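Local coordinates for protein UDP-glucose 6-dehydrogenase (Pyrobaculum islandicum, PDB 3VTF) that probably oxidises UDP-glucose to UDP-glucuronate, using two NAD(+) per sugar, in the nucleotide-sugar pathway of a hyperthermophilic archaeon, at residues A[99-105]-A[138-144]. Sequence-based numbering, arbitrary orientation.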
loop_
_atom_site.group_PDB
_atom_site.type_symbol
_atom_site.label_atom_id
_atom_site.label_comp_id
_atom_site.label_asym_id
_atom_site.label_seq_id
_atom_site.Cartn_x
_atom_site.Cartn_y
_atom_site.Cartn_z
ATOM N N ASP A 99 -7.014 26.364 -28.545
ATOM C CA ASP A 99 -7.862 26.877 -27.481
ATOM C C ASP A 99 -7.482 26.357 -26.102
ATOM O O ASP A 99 -7.892 26.925 -25.099
ATOM C CB ASP A 99 -9.263 26.503 -27.743
ATOM C CG ASP A 99 -9.842 27.299 -28.933
ATOM O OD1 ASP A 99 -9.505 28.493 -29.049
ATOM O OD2 ASP A 99 -10.598 26.698 -29.690
ATOM N N ALA A 100 -6.685 25.276 -26.048
ATOM C CA ALA A 100 -6.116 24.849 -24.760
ATOM C C ALA A 100 -4.718 24.310 -24.956
ATOM O O ALA A 100 -4.403 23.743 -26.031
ATOM C CB ALA A 100 -7.034 23.729 -24.194
ATOM N N THR A 101 -3.823 24.555 -23.981
ATOM C CA THR A 101 -2.407 24.139 -24.125
ATOM C C THR A 101 -2.105 23.202 -22.934
ATOM O O THR A 101 -2.350 23.581 -21.767
ATOM C CB THR A 101 -1.464 25.345 -24.011
ATOM O OG1 THR A 101 -1.719 26.188 -25.143
ATOM C CG2 THR A 101 0.085 24.919 -24.012
ATOM N N PHE A 102 -1.673 21.969 -23.244
ATOM C CA PHE A 102 -1.163 21.066 -22.197
ATOM C C PHE A 102 0.308 21.333 -21.922
ATOM O O PHE A 102 1.179 21.153 -22.795
ATOM C CB PHE A 102 -1.359 19.608 -22.675
ATOM C CG PHE A 102 -2.842 19.254 -22.715
ATOM C CD1 PHE A 102 -3.406 18.527 -21.669
ATOM C CD2 PHE A 102 -3.659 19.654 -23.775
ATOM C CE1 PHE A 102 -4.749 18.254 -21.656
ATOM C CE2 PHE A 102 -5.023 19.374 -23.760
ATOM C CZ PHE A 102 -5.568 18.676 -22.715
ATOM N N ILE A 103 0.634 21.723 -20.693
ATOM C CA ILE A 103 2.043 21.913 -20.392
ATOM C C ILE A 103 2.538 20.580 -19.895
ATOM O O ILE A 103 2.054 20.056 -18.841
ATOM C CB ILE A 103 2.227 23.003 -19.308
ATOM C CG1 ILE A 103 1.748 24.364 -19.878
ATOM C CG2 ILE A 103 3.673 23.025 -18.738
ATOM C CD1 ILE A 103 1.716 25.442 -18.766
ATOM N N ALA A 104 3.568 20.063 -20.581
ATOM C CA ALA A 104 4.087 18.728 -20.250
ATOM C C ALA A 104 5.585 18.746 -20.145
ATOM O O ALA A 104 6.221 17.730 -20.387
ATOM C CB ALA A 104 3.643 17.667 -21.305
ATOM N N VAL A 105 6.192 19.892 -19.775
ATOM C CA VAL A 105 7.665 19.959 -19.666
ATOM C C VAL A 105 8.126 19.299 -18.362
ATOM O O VAL A 105 7.313 18.972 -17.442
ATOM C CB VAL A 105 8.111 21.431 -19.690
ATOM C CG1 VAL A 105 7.663 21.986 -21.029
ATOM C CG2 VAL A 105 7.366 22.245 -18.589
ATOM N N HIS A 138 -8.632 31.164 -23.366
ATOM C CA HIS A 138 -7.818 29.966 -23.596
ATOM C C HIS A 138 -7.786 29.162 -22.297
ATOM O O HIS A 138 -7.931 29.725 -21.212
ATOM C CB HIS A 138 -6.378 30.395 -23.804
ATOM C CG HIS A 138 -5.549 29.399 -24.633
ATOM N ND1 HIS A 138 -4.642 28.563 -24.054
ATOM C CD2 HIS A 138 -5.512 29.133 -26.003
ATOM C CE1 HIS A 138 -4.067 27.791 -24.997
ATOM N NE2 HIS A 138 -4.594 28.141 -26.185
ATOM N N LEU A 139 -7.558 27.834 -22.404
ATOM C CA LEU A 139 -7.380 27.008 -21.219
ATOM C C LEU A 139 -5.945 26.565 -21.051
ATOM O O LEU A 139 -5.339 26.013 -21.965
ATOM C CB LEU A 139 -8.318 25.777 -21.298
ATOM C CG LEU A 139 -8.186 24.698 -20.196
ATOM C CD1 LEU A 139 -8.541 25.237 -18.802
ATOM C CD2 LEU A 139 -9.120 23.544 -20.537
ATOM N N VAL A 140 -5.386 26.755 -19.868
ATOM C CA VAL A 140 -4.001 26.329 -19.641
ATOM C C VAL A 140 -4.074 25.033 -18.780
ATOM O O VAL A 140 -4.640 25.040 -17.653
ATOM C CB VAL A 140 -3.298 27.395 -18.780
ATOM C CG1 VAL A 140 -1.843 26.999 -18.569
ATOM C CG2 VAL A 140 -3.400 28.755 -19.531
ATOM N N VAL A 141 -3.533 23.936 -19.294
ATOM C CA VAL A 141 -3.681 22.668 -18.545
ATOM C C VAL A 141 -2.295 22.178 -18.146
ATOM O O VAL A 141 -1.378 22.041 -19.021
ATOM C CB VAL A 141 -4.378 21.593 -19.468
ATOM C CG1 VAL A 141 -4.601 20.230 -18.683
ATOM C CG2 VAL A 141 -5.717 22.113 -20.045
ATOM N N VAL A 142 -2.117 21.881 -16.876
ATOM C CA VAL A 142 -0.812 21.458 -16.415
ATOM C C VAL A 142 -0.798 19.896 -16.352
ATOM O O VAL A 142 -1.531 19.315 -15.500
ATOM C CB VAL A 142 -0.509 22.024 -14.999
ATOM C CG1 VAL A 142 0.917 21.587 -14.566
ATOM C CG2 VAL A 142 -0.656 23.585 -14.913
ATOM N N LYS A 143 -0.002 19.265 -17.226
ATOM C CA LYS A 143 0.164 17.774 -17.161
ATOM C C LYS A 143 1.423 17.427 -16.346
ATOM O O LYS A 143 1.492 16.393 -15.767
ATOM C CB LYS A 143 0.367 17.218 -18.562
ATOM C CG LYS A 143 -0.892 17.160 -19.399
ATOM C CD LYS A 143 -1.932 16.291 -18.756
ATOM C CE LYS A 143 -1.703 14.835 -18.990
ATOM N NZ LYS A 143 -3.025 14.163 -18.578
ATOM N N SER A 144 2.442 18.315 -16.377
ATOM C CA SER A 144 3.631 18.255 -15.538
ATOM C C SER A 144 3.275 17.898 -14.102
ATOM O O SER A 144 2.310 18.407 -13.601
ATOM C CB SER A 144 4.407 19.630 -15.598
ATOM O OG SER A 144 4.714 19.876 -16.986
#
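F102 and V141 stand side by side on one face of a parallel strand pair. V141 CB lies over the phenyl face, 4.2 Å from the ring centroid and 23° off its normal, a CH-pi contact. With chi1 at -178°, V141 CG1 lies trans to the amide N and reaches F102 CE1 at 3.6 Å. At the ring edge, in plane, K143 CG comes to 3.7 Å from F102 CD1; the lysine chain bends away, and its NZ hydrogen-bonds to N173 O. A100 and L139 meet by their CB atoms on the same face, against helix 199-208. On the opposite face I103 CD1 touches V140 CG1 at 3.9 Å. The backbone bonds begin with L139 N to D99 O and end with K143 N to I103 O; I103 N to V141 O measures 2.6 Å. Strands 100-103 and 139-142, joined through helix 118-134, form a beta-alpha-beta unit of the Rossmann-type NAD-binding domain; strand 23-27 flanks the first. At their C-terminal ends I103 O takes two donors, K143 N and S144 N. S144 OG donates to V105 O at 2.8 Å, in the carbonyl plane on a lone pair, tying together two loops beside T107 and T145, both predicted to bind NAD(+). Beyond these bonds the contact slackens at A104 and V105, both partly exposed; the V105 side chain comes no nearer than 3.9 Å, CG2 to S144 OG. At the other end D99 O sits 3.3 Å above the H138 ring plane, offset toward its rim; D99, partly exposed, turns its CB away from 138-144, and its OD1 salt-bridges to K134 NZ.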